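Long-range contact in endo-xylogalacturonan hydrolase A (Aspergillus tubingensis, PDB 4C2L), which hydrolyses xylogalacturonan, the xylose-substituted galacturonan of the hairy regions of pectin, as a secreted fungal glycoside hydrolase: residues C19-G24 and P33-A38. Numbering follows the deposited sequence.
Sequences CTPTAG and PAITEA. With MAN (alpha-D-mannopyranose), chain C.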
# COMPACT_ATOMS: atom_id res chain seq x y z
N CYS A 19 27.61 -0.28 -15.89
CA CYS A 19 27.54 1.10 -16.39
C CYS A 19 27.28 2.02 -15.20
O CYS A 19 26.42 1.71 -14.37
CB CYS A 19 26.37 1.23 -17.38
SG CYS A 19 26.64 0.56 -19.05
N THR A 20 27.98 3.14 -15.13
CA THR A 20 27.66 4.16 -14.15
C THR A 20 27.13 5.40 -14.86
O THR A 20 27.88 6.05 -15.58
CB THR A 20 28.89 4.55 -13.31
OG1 THR A 20 29.40 3.36 -12.69
CG2 THR A 20 28.54 5.59 -12.24
N PRO A 21 25.84 5.74 -14.65
CA PRO A 21 25.31 6.92 -15.36
C PRO A 21 26.05 8.19 -14.98
O PRO A 21 26.40 8.39 -13.82
CB PRO A 21 23.86 7.03 -14.87
CG PRO A 21 23.58 5.77 -14.12
CD PRO A 21 24.87 5.16 -13.71
N THR A 22 26.26 9.05 -15.97
CA THR A 22 26.89 10.34 -15.74
C THR A 22 25.98 11.24 -14.92
O THR A 22 24.86 11.50 -15.30
CB THR A 22 27.20 11.03 -17.08
OG1 THR A 22 27.97 10.14 -17.88
CG2 THR A 22 27.96 12.32 -16.85
N ALA A 23 26.48 11.68 -13.77
CA ALA A 23 25.75 12.61 -12.92
C ALA A 23 26.05 14.03 -13.39
O ALA A 23 27.22 14.43 -13.45
CB ALA A 23 26.15 12.41 -11.46
N GLY A 24 25.01 14.79 -13.73
CA GLY A 24 25.17 16.18 -14.18
C GLY A 24 25.58 17.13 -13.06
O GLY A 24 26.16 18.20 -13.33
N PRO A 33 18.07 11.12 -18.93
CA PRO A 33 18.60 10.52 -20.17
C PRO A 33 19.89 9.73 -19.97
O PRO A 33 20.05 8.66 -20.55
CB PRO A 33 18.83 11.74 -21.07
CG PRO A 33 17.76 12.68 -20.64
CD PRO A 33 17.71 12.54 -19.12
N ALA A 34 20.80 10.25 -19.13
CA ALA A 34 22.03 9.54 -18.80
C ALA A 34 21.74 8.19 -18.15
O ALA A 34 22.42 7.20 -18.44
CB ALA A 34 22.91 10.37 -17.87
N ILE A 35 20.72 8.16 -17.29
CA ILE A 35 20.33 6.93 -16.62
C ILE A 35 19.74 5.90 -17.60
O ILE A 35 20.13 4.73 -17.59
CB ILE A 35 19.35 7.21 -15.46
CG1 ILE A 35 20.04 8.10 -14.40
CG2 ILE A 35 18.82 5.91 -14.87
CD1 ILE A 35 19.09 8.72 -13.38
N THR A 36 18.83 6.33 -18.47
CA THR A 36 18.24 5.36 -19.41
C THR A 36 19.23 4.92 -20.46
O THR A 36 19.14 3.81 -20.96
CB THR A 36 16.92 5.85 -20.05
OG1 THR A 36 17.17 7.10 -20.70
CG2 THR A 36 15.85 6.04 -18.96
N GLU A 37 20.20 5.77 -20.80
CA GLU A 37 21.23 5.33 -21.74
C GLU A 37 22.10 4.26 -21.09
O GLU A 37 22.44 3.27 -21.74
CB GLU A 37 22.07 6.49 -22.26
CG GLU A 37 22.83 6.15 -23.54
CD GLU A 37 24.08 5.33 -23.27
OE1 GLU A 37 24.68 5.53 -22.18
OE2 GLU A 37 24.45 4.49 -24.13
N ALA A 38 22.44 4.45 -19.82
CA ALA A 38 23.20 3.44 -19.07
C ALA A 38 22.41 2.13 -19.00
O ALA A 38 22.97 1.05 -19.22
CB ALA A 38 23.53 3.94 -17.67
C1 MAN C . 30.82 3.24 -12.94
C2 MAN C . 31.08 1.74 -12.83
C3 MAN C . 30.90 1.25 -11.40
C4 MAN C . 31.67 2.13 -10.41
C5 MAN C . 31.34 3.62 -10.63
C6 MAN C . 32.14 4.55 -9.73
O2 MAN C . 32.40 1.47 -13.26
O3 MAN C . 31.35 -0.09 -11.33
O4 MAN C . 31.33 1.73 -9.11
O5 MAN C . 31.59 3.96 -11.98
O6 MAN C . 33.49 4.57 -10.16
O HOH W 1 25.20 7.64 -18.60
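Ile35 and Cys19 each set a gamma atom, CG1 and SG respectively, beside the backbone N and anti to the carbonyl carbon: a chi1 of -62° lays CG1 of Ile35 against CB of Pro21, and one of -77° carries SG of Cys19 past the carbonyl oxygen of Ala38. The proline ring spans Ile35 and Ala38, an example of how an extended segment packs on a helix through small, rigid groups. Pro21 presents one edge of its ring to the helix, CB lying 3.9 Å from CA of Ile35 while CG rests 4.0 Å from CB of Ala38. The methyl of Ala38 meets a second partner in Cys19, whose CB is also 3.9 Å from this CB. One turn earlier, CB of Ala34 comes to 3.4 Å from O of Thr22. The small side chains of Ala34 and Ala38 are consistent with the close approach of segment 19-24 to the helix backbone, and CA of Pro21 is 5.1 Å from CA of Ile35.

Polar contact is indirect. A water accepts from N of Thr22 at 3.2 Å and donates to O of Ala34 at 2.8 Å; that carbonyl also receives the helical bond from N of Ala38, so two donors share it. Thr20 faces the other way, its OG1 bonded covalently to C1 of an O-linked mannose, which leaves the sugar on the side of the segment remote from the helix. The disulfide from Cys19 to Cys42 ties the segment to the end of helix 32-42, while Phe50 of strand 47-50 touches both Pro21 and Ile35. Away from the probable active site, the arrangement belongs to the N-terminal end of the right-handed parallel beta-helix of family 28, where a helix caps the hydrophobic core of the solenoid.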